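Local atomic coordinates of type VI secretion system component (Escherichia coli O6, PDB entry 2P5Z), a protein that is a component of the type VI secretion system that resembles the phage T4 tail proteins gp27 and gp5 and probably serves in the tail-like injection machinery. Residues 17-22 with 106-111; 22-27 with 59-64; 28-33 with 66-71; 86-91 with 188-193; 115-120 with 136-141. One frame throughout, in Å; residues are numbered along the deposited sequence.

Contact 1: residues 17-22 with 106-111; sequences HKLKIR and YEVRLE
Leu19 and Val108 reach toward each other tip to tip, and the pair carries the contact: CD1 of Leu19 lies 3.8 Å from CG2 of Val108. Leu19 has its CG anti to the backbone N (chi1 -159°), which extends the branch toward the opposite strand. Ile21, two residues on and on the same side of strand 18-21, sends its CD1 to the other methyl of Val108, CG1, at a looser 4.5 Å. Val108 is thus met on both branches, each by a different residue. All three side chains are buried, and the attraction between them is purely apolar. The strands are not neighbours in a sheet, since the nearest CA atoms, those of Leu19 and Leu110, are 9.8 Å apart; they face each other across an interior, as expected of the barrel-like fold of the phage tail protein family to which this region belongs. Around this inner layer, Phe49, Ile91 and Phe94 pack on Val108, while Val28 and Ile47 pack on Leu19. Farther out, backbone hydrogen bonds of Lys18 with Ser69 and of Lys20 with Ala67 hold strand 18-21 against strand 65-70, and Tyr106 and Glu107 pair with Phe49 and Lys95.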
# COMPACT_ATOMS: atom_id res chain seq x y z
N HIS A 17 1.86 15.33 34.75
CA HIS A 17 0.93 15.30 33.58
C HIS A 17 -0.52 15.10 33.95
O HIS A 17 -0.86 14.14 34.65
CB HIS A 17 1.35 14.23 32.58
CG HIS A 17 2.72 14.43 32.06
ND1 HIS A 17 3.80 13.68 32.48
CD2 HIS A 17 3.21 15.33 31.17
CE1 HIS A 17 4.89 14.10 31.87
NE2 HIS A 17 4.56 15.09 31.06
N LYS A 18 -1.38 16.01 33.48
CA LYS A 18 -2.80 15.97 33.80
C LYS A 18 -3.67 15.88 32.54
O LYS A 18 -3.34 16.42 31.48
CB LYS A 18 -3.23 17.20 34.63
CG LYS A 18 -2.44 17.41 35.93
CD LYS A 18 -3.35 17.83 37.07
CE LYS A 18 -2.56 18.23 38.32
NZ LYS A 18 -2.17 19.67 38.29
N LEU A 19 -4.79 15.20 32.67
CA LEU A 19 -5.73 15.03 31.60
C LEU A 19 -7.08 15.38 32.17
O LEU A 19 -7.53 14.77 33.14
CB LEU A 19 -5.76 13.56 31.16
CG LEU A 19 -6.26 13.07 29.79
CD1 LEU A 19 -7.20 11.91 30.01
CD2 LEU A 19 -6.93 14.13 28.88
N LYS A 20 -7.72 16.38 31.57
CA LYS A 20 -9.07 16.75 31.96
C LYS A 20 -10.00 16.48 30.82
O LYS A 20 -9.82 17.02 29.74
CB LYS A 20 -9.15 18.21 32.32
CG LYS A 20 -9.10 18.48 33.80
CD LYS A 20 -9.00 19.99 34.06
CE LYS A 20 -7.70 20.56 33.48
NZ LYS A 20 -7.62 22.05 33.54
N ILE A 21 -10.99 15.65 31.05
CA ILE A 21 -12.04 15.44 30.09
C ILE A 21 -13.33 16.01 30.65
O ILE A 21 -13.80 15.55 31.68
CB ILE A 21 -12.24 13.95 29.85
CG1 ILE A 21 -10.93 13.30 29.41
CG2 ILE A 21 -13.38 13.73 28.83
CD1 ILE A 21 -10.92 11.78 29.65
N ARG A 22 -13.90 17.01 29.97
CA ARG A 22 -15.12 17.68 30.41
C ARG A 22 -16.30 16.75 30.73
O ARG A 22 -16.68 15.90 29.93
CB ARG A 22 -15.54 18.74 29.37
CG ARG A 22 -17.06 19.07 29.31
CD ARG A 22 -17.41 19.98 28.13
NE ARG A 22 -17.37 21.39 28.49
CZ ARG A 22 -16.31 22.20 28.36
NH1 ARG A 22 -16.41 23.47 28.73
NH2 ARG A 22 -15.16 21.75 27.86
N TYR A 106 -7.28 2.62 31.51
CA TYR A 106 -8.02 3.11 30.36
C TYR A 106 -7.10 3.79 29.39
O TYR A 106 -6.02 4.24 29.77
CB TYR A 106 -9.11 4.11 30.76
CG TYR A 106 -10.18 3.54 31.66
CD1 TYR A 106 -10.11 3.69 33.04
CD2 TYR A 106 -11.26 2.84 31.12
CE1 TYR A 106 -11.08 3.16 33.87
CE2 TYR A 106 -12.23 2.30 31.94
CZ TYR A 106 -12.14 2.46 33.32
OH TYR A 106 -13.12 1.92 34.14
N GLU A 107 -7.54 3.90 28.13
CA GLU A 107 -6.82 4.73 27.17
C GLU A 107 -7.75 5.67 26.40
O GLU A 107 -8.88 5.30 26.07
CB GLU A 107 -6.00 3.87 26.21
CG GLU A 107 -4.88 4.63 25.54
CD GLU A 107 -4.04 3.76 24.62
OE1 GLU A 107 -3.19 3.01 25.14
OE2 GLU A 107 -4.22 3.83 23.39
N VAL A 108 -7.29 6.89 26.17
CA VAL A 108 -8.01 7.79 25.28
C VAL A 108 -7.11 8.35 24.19
O VAL A 108 -5.90 8.53 24.39
CB VAL A 108 -8.71 8.96 26.02
CG1 VAL A 108 -9.93 8.46 26.80
CG2 VAL A 108 -7.73 9.73 26.91
N ARG A 109 -7.71 8.63 23.04
CA ARG A 109 -7.00 9.31 21.97
C ARG A 109 -7.44 10.76 21.96
O ARG A 109 -8.62 11.05 21.94
CB ARG A 109 -7.29 8.65 20.63
CG ARG A 109 -6.60 9.33 19.45
CD ARG A 109 -6.52 8.39 18.27
NE ARG A 109 -5.25 7.67 18.25
CZ ARG A 109 -5.03 6.58 17.52
NH1 ARG A 109 -5.99 6.08 16.78
NH2 ARG A 109 -3.85 5.99 17.56
N LEU A 110 -6.49 11.68 21.99
CA LEU A 110 -6.80 13.09 22.01
C LEU A 110 -6.30 13.71 20.71
O LEU A 110 -5.10 13.66 20.40
CB LEU A 110 -6.16 13.78 23.21
CG LEU A 110 -6.32 15.31 23.17
CD1 LEU A 110 -7.80 15.67 23.40
CD2 LEU A 110 -5.44 16.03 24.18
N GLU A 111 -7.23 14.25 19.94
CA GLU A 111 -6.90 14.88 18.67
C GLU A 111 -7.57 16.26 18.67
O GLU A 111 -8.53 16.48 19.42
CB GLU A 111 -7.41 14.03 17.51
CG GLU A 111 -6.89 12.61 17.53
CD GLU A 111 -7.08 11.88 16.23
OE1 GLU A 111 -7.96 10.99 16.17
OE2 GLU A 111 -6.34 12.18 15.26

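Contact 2: residues 22-27 with 59-64; sequences RGLQSP and ESVLMQ
A chi1 of -170° carries the isobutyl group of Leu24 away from its own backbone N and over Val61; although its CB does not point at the other loop, the end of the chain turns in to it. Its two methyls straddle CG2 of Val61, with CD2 at 4.0 Å and CD1 at 4.1 Å from that carbon. CD1 of Leu24 also lies 4.2 Å from CB of Ser60, whose hydroxyl is turned to the carbonyl of Ala57. At the other end, the CB of Gln64 points toward Arg22 and comes 3.9 Å from Arg22 O; the two side chains cross at about a right angle. Gln64 closes a type II beta turn that starts at Val61, with Gln64 N bonded to Val61 O at 3.2 Å, and Met63 occupies the third position with a positive phi. The two loops precede strands 29-38 and 65-70 at one end of the barrel-like domain. The guanidinium of Arg22 forms a salt bridge with Asp65, just past the turn. Apolar contact at Leu24 and this charged pair beside it are consistent with a surface site whose inner side, through Val61, adjoins the core.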
# COMPACT_ATOMS: atom_id res chain seq x y z
N ARG A 22 -13.90 17.01 29.97
CA ARG A 22 -15.12 17.68 30.41
C ARG A 22 -16.30 16.75 30.73
O ARG A 22 -16.68 15.90 29.93
CB ARG A 22 -15.54 18.74 29.37
CG ARG A 22 -17.06 19.07 29.31
CD ARG A 22 -17.41 19.98 28.13
NE ARG A 22 -17.37 21.39 28.49
CZ ARG A 22 -16.31 22.20 28.36
NH1 ARG A 22 -16.41 23.47 28.73
NH2 ARG A 22 -15.16 21.75 27.86
N GLY A 23 -16.83 16.91 31.94
CA GLY A 23 -18.02 16.21 32.37
C GLY A 23 -17.74 14.92 33.10
O GLY A 23 -18.67 14.22 33.50
N LEU A 24 -16.47 14.60 33.30
CA LEU A 24 -16.13 13.27 33.78
C LEU A 24 -15.93 13.23 35.29
O LEU A 24 -15.03 13.89 35.83
CB LEU A 24 -14.88 12.74 33.07
CG LEU A 24 -14.55 11.27 33.30
CD1 LEU A 24 -15.70 10.37 32.81
CD2 LEU A 24 -13.25 10.90 32.62
N GLN A 25 -16.77 12.46 35.98
CA GLN A 25 -16.69 12.41 37.44
C GLN A 25 -15.58 11.49 37.89
O GLN A 25 -14.91 11.74 38.89
CB GLN A 25 -18.01 11.97 38.03
CG GLN A 25 -19.13 12.89 37.65
CD GLN A 25 -20.28 12.81 38.61
OE1 GLN A 25 -20.75 13.84 39.11
NE2 GLN A 25 -20.73 11.59 38.90
N SER A 26 -15.40 10.42 37.13
CA SER A 26 -14.34 9.47 37.39
C SER A 26 -12.99 10.16 37.46
O SER A 26 -12.66 10.95 36.58
CB SER A 26 -14.33 8.41 36.31
OG SER A 26 -15.60 7.80 36.20
N PRO A 27 -12.23 9.89 38.53
CA PRO A 27 -10.88 10.42 38.73
C PRO A 27 -9.96 9.92 37.64
O PRO A 27 -10.05 8.77 37.24
CB PRO A 27 -10.46 9.82 40.07
CG PRO A 27 -11.39 8.65 40.29
CD PRO A 27 -12.67 9.05 39.66
N GLU A 59 -19.65 6.44 26.25
CA GLU A 59 -20.53 7.61 26.04
C GLU A 59 -20.20 8.81 26.94
O GLU A 59 -20.46 9.96 26.56
CB GLU A 59 -22.02 7.23 26.16
CG GLU A 59 -22.33 6.13 27.17
CD GLU A 59 -22.25 4.74 26.55
OE1 GLU A 59 -21.43 3.92 27.00
OE2 GLU A 59 -23.00 4.48 25.58
N SER A 60 -19.58 8.56 28.09
CA SER A 60 -19.14 9.64 28.99
C SER A 60 -17.89 10.34 28.48
O SER A 60 -17.48 11.35 29.04
CB SER A 60 -18.83 9.10 30.39
OG SER A 60 -19.73 8.07 30.74
N VAL A 61 -17.28 9.80 27.44
CA VAL A 61 -15.92 10.20 27.11
C VAL A 61 -15.77 10.57 25.63
O VAL A 61 -15.18 11.61 25.32
CB VAL A 61 -14.91 9.12 27.65
CG1 VAL A 61 -13.75 8.90 26.76
CG2 VAL A 61 -14.42 9.52 29.01
N LEU A 62 -16.32 9.75 24.73
CA LEU A 62 -16.23 9.99 23.28
C LEU A 62 -16.90 11.27 22.86
O LEU A 62 -18.00 11.57 23.29
CB LEU A 62 -16.86 8.84 22.50
CG LEU A 62 -16.08 7.52 22.54
CD1 LEU A 62 -16.91 6.40 21.88
CD2 LEU A 62 -14.69 7.71 21.90
N MET A 63 -16.20 12.04 22.03
CA MET A 63 -16.61 13.35 21.55
C MET A 63 -16.58 14.49 22.60
O MET A 63 -16.73 15.66 22.24
CB MET A 63 -17.89 13.29 20.69
CG MET A 63 -17.69 12.51 19.34
SD MET A 63 -16.51 13.34 18.20
CE MET A 63 -17.47 14.78 17.76
N GLN A 64 -16.32 14.17 23.86
CA GLN A 64 -16.03 15.21 24.88
C GLN A 64 -14.72 15.96 24.69
O GLN A 64 -13.77 15.42 24.12
CB GLN A 64 -16.03 14.61 26.29
CG GLN A 64 -17.37 14.05 26.73
CD GLN A 64 -18.44 15.11 26.71
OE1 GLN A 64 -18.19 16.27 27.02
NE2 GLN A 64 -19.62 14.72 26.31

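Contact 3: residues 28-33 with 66-71; sequences VDVLTF and GAFSLT
The edge of the Phe68 ring meets the face of Phe33 in a T-shaped pair that fills part of the interior of the barrel-like domain, between strands 29-38 and 65-70. The ring planes stand at 71° to each other and the centroids are 4.8 Å apart. CZ of Phe68 lies over one face of Phe33, displaced toward its rim. The CB of Phe68 points at the other strand, and chi1 of -180° continues the ring in that direction. Val30 adds a looser touch, with its CG2 4.4 Å from CE1 of Phe68, near the plane of that ring. Val30 and Phe33 both point inward although two residues separate them: Leu31 and Thr32 together face Gln48 of the adjoining strand in a classic beta bulge, which resets the alternation along the strand. His17 adds a second edge-to-face partner for Phe33, and Ile47 packs on Phe68. The outer side is different in kind. Asp29 is exposed and paired with Arg354, the hydroxyl of Thr32 is bonded to the carbonyl of Ala352, and Thr71, where segment 66-71 ends, is poorly ordered. Inside, the packing is closest where CD1 of Phe33 meets CZ of Phe68, 3.5 Å away.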
# COMPACT_ATOMS: atom_id res chain seq x y z
N VAL A 28 -9.09 10.79 37.13
CA VAL A 28 -8.23 10.39 36.03
C VAL A 28 -6.79 10.57 36.45
O VAL A 28 -6.32 11.69 36.68
CB VAL A 28 -8.52 11.22 34.74
CG1 VAL A 28 -7.42 11.02 33.68
CG2 VAL A 28 -9.88 10.85 34.17
N ASP A 29 -6.08 9.46 36.54
CA ASP A 29 -4.70 9.48 36.96
C ASP A 29 -3.79 8.94 35.85
O ASP A 29 -3.80 7.74 35.56
CB ASP A 29 -4.56 8.68 38.25
CG ASP A 29 -3.22 8.86 38.92
OD1 ASP A 29 -2.53 9.88 38.65
OD2 ASP A 29 -2.85 7.96 39.73
N VAL A 30 -3.01 9.83 35.24
CA VAL A 30 -2.23 9.48 34.06
C VAL A 30 -1.14 8.46 34.35
O VAL A 30 -0.23 8.70 35.14
CB VAL A 30 -1.61 10.74 33.40
CG1 VAL A 30 -0.75 10.37 32.20
CG2 VAL A 30 -2.71 11.71 32.97
N LEU A 31 -1.27 7.30 33.71
CA LEU A 31 -0.30 6.22 33.81
C LEU A 31 0.84 6.45 32.85
O LEU A 31 1.94 6.81 33.26
CB LEU A 31 -0.99 4.90 33.49
CG LEU A 31 -0.20 3.62 33.71
CD1 LEU A 31 0.29 3.56 35.13
CD2 LEU A 31 -1.08 2.43 33.42
N THR A 32 0.58 6.25 31.56
CA THR A 32 1.59 6.53 30.53
C THR A 32 0.98 7.22 29.30
O THR A 32 -0.23 7.15 29.08
CB THR A 32 2.34 5.23 30.11
OG1 THR A 32 3.44 5.56 29.26
CG2 THR A 32 1.42 4.24 29.43
N PHE A 33 1.81 7.89 28.51
CA PHE A 33 1.34 8.44 27.26
C PHE A 33 2.34 8.42 26.11
O PHE A 33 3.56 8.43 26.31
CB PHE A 33 0.78 9.86 27.44
CG PHE A 33 1.82 10.94 27.45
CD1 PHE A 33 2.32 11.42 28.64
CD2 PHE A 33 2.29 11.48 26.28
CE1 PHE A 33 3.27 12.43 28.65
CE2 PHE A 33 3.24 12.47 26.30
CZ PHE A 33 3.74 12.95 27.48
N GLY A 66 -11.17 17.62 25.76
CA GLY A 66 -10.11 17.06 26.54
C GLY A 66 -8.97 18.05 26.56
O GLY A 66 -8.73 18.74 25.56
N ALA A 67 -8.28 18.13 27.69
CA ALA A 67 -7.11 18.98 27.79
C ALA A 67 -6.00 18.15 28.43
O ALA A 67 -6.24 17.47 29.43
CB ALA A 67 -7.42 20.17 28.62
N PHE A 68 -4.81 18.20 27.85
CA PHE A 68 -3.71 17.43 28.36
C PHE A 68 -2.54 18.36 28.63
O PHE A 68 -2.10 19.04 27.72
CB PHE A 68 -3.31 16.34 27.38
CG PHE A 68 -2.16 15.49 27.86
CD1 PHE A 68 -2.35 14.59 28.90
CD2 PHE A 68 -0.91 15.61 27.29
CE1 PHE A 68 -1.32 13.81 29.35
CE2 PHE A 68 0.13 14.83 27.73
CZ PHE A 68 -0.08 13.93 28.77
N SER A 69 -2.05 18.37 29.87
CA SER A 69 -1.02 19.34 30.24
C SER A 69 0.24 18.71 30.77
O SER A 69 0.21 17.62 31.33
CB SER A 69 -1.53 20.31 31.32
OG SER A 69 -2.93 20.44 31.26
N LEU A 70 1.36 19.40 30.59
CA LEU A 70 2.58 19.11 31.33
C LEU A 70 2.67 20.10 32.49
O LEU A 70 2.69 21.32 32.28
CB LEU A 70 3.79 19.24 30.41
CG LEU A 70 5.25 18.91 30.79
CD1 LEU A 70 5.51 18.25 32.17
CD2 LEU A 70 5.83 18.05 29.66
N THR A 71 2.70 19.56 33.71
CA THR A 71 2.67 20.35 34.95
C THR A 71 4.08 20.85 35.35
O THR A 71 5.08 20.16 35.12
CB THR A 71 2.02 19.52 36.10
OG1 THR A 71 0.94 18.74 35.58
CG2 THR A 71 1.49 20.42 37.23

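Contact 4: residues 86-91 with 188-193; sequences TLHGVI and FATDAR
His88 and Thr190 cross at about a right angle, the methyl of the threonine set against the edge of the imidazole and close to its plane. This touch joins strand 85-99, in the barrel-like part of the fold, to strand 185-191, an outermost strand of the three-stranded sheet formed with 196-202 and 150-153. CG2 of Thr190 lies 3.7 Å from CD2 of His88 and 3.9 Å from its NE2, so the methyl sits beside the CD2-NE2 bond and does not cover a ring face. Two torsions make the meeting possible. The His88 ring is anti to its own carbonyl carbon (chi1 -66°), while in Thr190 a chi1 of -68° sets OG1 beside the backbone N and leaves CG2 anti to it. The polar half of the contact is a water bridge from that hydroxyl to strand 85-99; OG1 of Thr190 also lies 3.1 Å from O of Thr86. Glu197 of strand 196-202 and Lys195 of the loop before it pack on His88, and Ala67 touches it from the neighbouring barrel strand. Leu87 and Gly89, on either side of His88, are tied through their backbones to Phe68 and Gly66. The bridging water accepts from N of His88 at 2.7 Å and is bonded to OG1 of Thr190 at 2.7 Å.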
# COMPACT_ATOMS: atom_id res chain seq x y z
N THR A 86 -0.21 22.98 27.15
CA THR A 86 -1.44 22.22 27.10
C THR A 86 -1.86 21.87 25.65
O THR A 86 -1.74 22.69 24.74
CB THR A 86 -2.59 23.01 27.76
OG1 THR A 86 -2.07 23.84 28.79
CG2 THR A 86 -3.62 22.07 28.36
N LEU A 87 -2.36 20.66 25.46
CA LEU A 87 -3.00 20.30 24.20
C LEU A 87 -4.52 20.28 24.35
O LEU A 87 -5.06 19.51 25.14
CB LEU A 87 -2.53 18.92 23.71
CG LEU A 87 -1.19 18.81 22.98
CD1 LEU A 87 -0.91 20.06 22.19
CD2 LEU A 87 -0.06 18.55 23.96
N HIS A 88 -5.21 21.12 23.58
CA HIS A 88 -6.68 21.11 23.60
C HIS A 88 -7.25 20.37 22.40
O HIS A 88 -6.74 20.48 21.27
CB HIS A 88 -7.23 22.52 23.64
CG HIS A 88 -6.92 23.26 24.90
ND1 HIS A 88 -7.68 23.12 26.04
CD2 HIS A 88 -5.95 24.16 25.19
CE1 HIS A 88 -7.19 23.91 26.99
NE2 HIS A 88 -6.14 24.55 26.50
N GLY A 89 -8.31 19.61 22.64
CA GLY A 89 -8.88 18.82 21.61
C GLY A 89 -10.08 18.02 22.04
O GLY A 89 -10.70 18.34 23.06
N VAL A 90 -10.42 16.99 21.25
CA VAL A 90 -11.54 16.10 21.52
C VAL A 90 -11.05 14.68 21.68
O VAL A 90 -10.00 14.28 21.16
CB VAL A 90 -12.58 16.00 20.34
CG1 VAL A 90 -13.84 16.75 20.65
CG2 VAL A 90 -11.97 16.45 19.04
N ILE A 91 -11.87 13.90 22.36
CA ILE A 91 -11.60 12.52 22.60
C ILE A 91 -12.22 11.72 21.49
O ILE A 91 -13.44 11.69 21.32
CB ILE A 91 -12.14 12.08 23.97
CG1 ILE A 91 -11.44 12.86 25.09
CG2 ILE A 91 -11.98 10.59 24.17
CD1 ILE A 91 -9.93 12.86 25.00
N PHE A 188 -0.66 24.03 15.19
CA PHE A 188 -1.64 24.25 16.22
C PHE A 188 -1.05 25.11 17.32
O PHE A 188 0.15 25.07 17.57
CB PHE A 188 -2.16 22.92 16.74
CG PHE A 188 -2.95 22.16 15.73
CD1 PHE A 188 -4.32 22.30 15.66
CD2 PHE A 188 -2.33 21.34 14.81
CE1 PHE A 188 -5.05 21.63 14.72
CE2 PHE A 188 -3.05 20.66 13.86
CZ PHE A 188 -4.42 20.80 13.82
N ALA A 189 -1.89 25.94 17.94
CA ALA A 189 -1.44 26.80 19.02
C ALA A 189 -2.55 26.87 20.03
O ALA A 189 -3.67 26.45 19.75
CB ALA A 189 -1.09 28.19 18.51
N THR A 190 -2.25 27.38 21.21
CA THR A 190 -3.21 27.37 22.31
C THR A 190 -3.68 28.78 22.62
O THR A 190 -2.89 29.72 22.64
CB THR A 190 -2.59 26.64 23.53
OG1 THR A 190 -2.45 25.24 23.20
CG2 THR A 190 -3.44 26.81 24.82
N ASP A 191 -4.99 28.93 22.79
CA ASP A 191 -5.57 30.19 23.26
C ASP A 191 -5.69 30.01 24.75
O ASP A 191 -6.56 29.26 25.23
CB ASP A 191 -6.95 30.40 22.63
CG ASP A 191 -7.53 31.79 22.89
OD1 ASP A 191 -7.70 32.20 24.06
OD2 ASP A 191 -7.87 32.47 21.89
N ALA A 192 -4.82 30.70 25.49
CA ALA A 192 -4.82 30.66 26.95
C ALA A 192 -6.17 31.01 27.56
O ALA A 192 -6.65 30.29 28.44
CB ALA A 192 -3.72 31.55 27.51
N ARG A 193 -6.80 32.09 27.07
CA ARG A 193 -8.08 32.57 27.62
C ARG A 193 -9.26 31.67 27.29
O ARG A 193 -10.07 31.36 28.15
CB ARG A 193 -8.42 33.99 27.14
CG ARG A 193 -7.24 34.85 26.75
CD ARG A 193 -7.71 36.22 26.26
NE ARG A 193 -8.53 36.16 25.05
CZ ARG A 193 -9.84 36.46 24.99
NH1 ARG A 193 -10.49 36.38 23.84
NH2 ARG A 193 -10.49 36.83 26.09
O HOH W 1 -3.72 23.00 22.27

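Contact 5: residues 115-120 with 136-141; sequences ALLTRS and EKILRE
Leu117 packs against Ile138 and Leu139, joining a short 3-10 segment to the last turn of helix 131-140. The two elements lie in the part of the chain that follows strand 104-111. Ala115 opens the segment and contributes its carbonyl: Thr118 N is bonded to Ala115 O at 3.3 Å, the three-residue spacing of a 3-10 turn. Leu116 repeats the pattern by accepting from Arg119 N, while its side chain heads elsewhere and touches Met63 of the turn 61-64. Next comes Leu117, the one residue of the segment that meets the helix. Its CG is anti to the carbonyl carbon (chi1 -51°), and its CD1 lies 3.9 Å from CG2 of Ile138. The two side chains run at a slant to each other. The same methyl is 4.3 Å from CD2 of Leu139, whose CB points away but whose end curls back, so a single leucine methyl touches consecutive helix residues. All three are buried, and His143 and Asp171 also pack on Leu117. Thr118 turns to Leu172 of helix 171-182, Arg119 touches Val239 of the second subunit, and Ser120 ends the segment with a backbone bond to Asp171. On the far side of the helix, Arg140 and Glu136 form a salt bridge one turn apart: NE of Arg140 donates to OE2 of Glu136 at 2.6 Å with an angle of 160°, the oxygen lying in the guanidinium plane and using its anti lone pair.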
# COMPACT_ATOMS: atom_id res chain seq x y z
N ALA A 115 -9.07 17.10 13.20
CA ALA A 115 -9.10 15.65 12.88
C ALA A 115 -10.49 15.14 12.51
O ALA A 115 -10.61 14.18 11.77
CB ALA A 115 -8.57 14.84 14.02
N LEU A 116 -11.54 15.79 13.01
CA LEU A 116 -12.90 15.34 12.72
C LEU A 116 -13.35 15.56 11.28
O LEU A 116 -14.32 14.95 10.86
CB LEU A 116 -13.92 15.94 13.68
CG LEU A 116 -13.71 15.61 15.15
CD1 LEU A 116 -14.66 16.49 15.95
CD2 LEU A 116 -13.93 14.11 15.44
N LEU A 117 -12.62 16.39 10.52
CA LEU A 117 -12.85 16.55 9.07
C LEU A 117 -12.71 15.25 8.28
O LEU A 117 -13.07 15.19 7.11
CB LEU A 117 -11.91 17.56 8.42
CG LEU A 117 -11.59 18.99 8.84
CD1 LEU A 117 -11.47 19.87 7.62
CD2 LEU A 117 -12.53 19.58 9.90
N THR A 118 -12.17 14.21 8.91
CA THR A 118 -12.01 12.91 8.28
C THR A 118 -13.35 12.19 8.28
O THR A 118 -13.57 11.27 7.52
CB THR A 118 -10.88 12.13 9.01
OG1 THR A 118 -9.64 12.78 8.71
CG2 THR A 118 -10.78 10.69 8.60
N ARG A 119 -14.28 12.67 9.10
CA ARG A 119 -15.57 12.02 9.24
C ARG A 119 -16.62 12.42 8.20
O ARG A 119 -17.69 11.82 8.16
CB ARG A 119 -16.10 12.18 10.67
CG ARG A 119 -15.90 10.93 11.54
CD ARG A 119 -16.03 11.21 13.04
NE ARG A 119 -17.10 12.15 13.40
CZ ARG A 119 -18.36 11.81 13.64
NH1 ARG A 119 -18.76 10.54 13.53
NH2 ARG A 119 -19.25 12.74 13.97
N SER A 120 -16.32 13.39 7.35
CA SER A 120 -17.26 13.80 6.31
C SER A 120 -16.65 13.81 4.92
O SER A 120 -15.61 14.45 4.71
CB SER A 120 -17.88 15.17 6.62
OG SER A 120 -17.01 16.23 6.31
N GLU A 136 -11.33 27.92 4.46
CA GLU A 136 -12.21 28.59 5.42
C GLU A 136 -13.70 28.17 5.32
O GLU A 136 -14.36 27.98 6.35
CB GLU A 136 -12.07 30.10 5.33
CG GLU A 136 -12.86 30.78 6.41
CD GLU A 136 -12.48 32.20 6.65
OE1 GLU A 136 -11.40 32.61 6.17
OE2 GLU A 136 -13.26 32.90 7.35
N LYS A 137 -14.20 28.00 4.10
CA LYS A 137 -15.57 27.49 3.91
C LYS A 137 -15.75 26.13 4.53
O LYS A 137 -16.68 25.95 5.30
CB LYS A 137 -15.97 27.42 2.44
CG LYS A 137 -16.43 28.71 1.83
CD LYS A 137 -17.02 28.46 0.45
CE LYS A 137 -18.26 29.31 0.18
NZ LYS A 137 -19.50 28.57 0.60
N ILE A 138 -14.86 25.19 4.22
CA ILE A 138 -14.93 23.83 4.78
C ILE A 138 -14.92 23.84 6.32
O ILE A 138 -15.73 23.15 6.97
CB ILE A 138 -13.77 22.98 4.27
CG1 ILE A 138 -13.91 22.74 2.76
CG2 ILE A 138 -13.71 21.63 4.99
CD1 ILE A 138 -14.34 21.34 2.45
N LEU A 139 -14.03 24.66 6.89
CA LEU A 139 -13.96 24.89 8.33
C LEU A 139 -15.26 25.43 8.92
O LEU A 139 -15.83 24.83 9.85
CB LEU A 139 -12.78 25.80 8.69
CG LEU A 139 -11.43 25.08 8.48
CD1 LEU A 139 -10.21 25.96 8.73
CD2 LEU A 139 -11.38 23.83 9.34
N ARG A 140 -15.76 26.53 8.34
CA ARG A 140 -16.96 27.19 8.87
C ARG A 140 -18.28 26.48 8.58
O ARG A 140 -19.13 26.37 9.47
CB ARG A 140 -17.04 28.63 8.39
CG ARG A 140 -15.86 29.50 8.83
CD ARG A 140 -16.13 30.89 8.38
NE ARG A 140 -15.14 31.89 8.76
CZ ARG A 140 -15.15 32.54 9.92
NH1 ARG A 140 -14.23 33.46 10.16
NH2 ARG A 140 -16.07 32.27 10.85
N GLU A 141 -18.46 25.96 7.37
CA GLU A 141 -19.76 25.40 6.99
C GLU A 141 -20.04 24.05 7.58
O GLU A 141 -20.89 23.92 8.45
CB GLU A 141 -19.94 25.43 5.47
CG GLU A 141 -19.79 26.84 4.96
CD GLU A 141 -19.79 26.97 3.47
OE1 GLU A 141 -19.52 28.09 3.00
OE2 GLU A 141 -20.05 25.97 2.76

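Overall arrangement
Contacts 1 and 3 are buried, apolar meetings across the interior of the same barrel-like domain, one aliphatic and one aromatic; their centres are about 6 Å apart, and strands 18-21 and 65-70 join them. Contact 2, at the loop end, and contact 4, at the flank, lie at the surface and mix methyl packing with polar groups. Contact 2 shares Arg22 with contact 1, and its Val61 packs on Val108. Contact 4 holds strand 85-99, which pairs with both 65-70 and 104-111, and links this domain to a separate sheet. Contact 5 is again buried and aliphatic but joins helical elements; its Leu116 touches Val90 of contact 4.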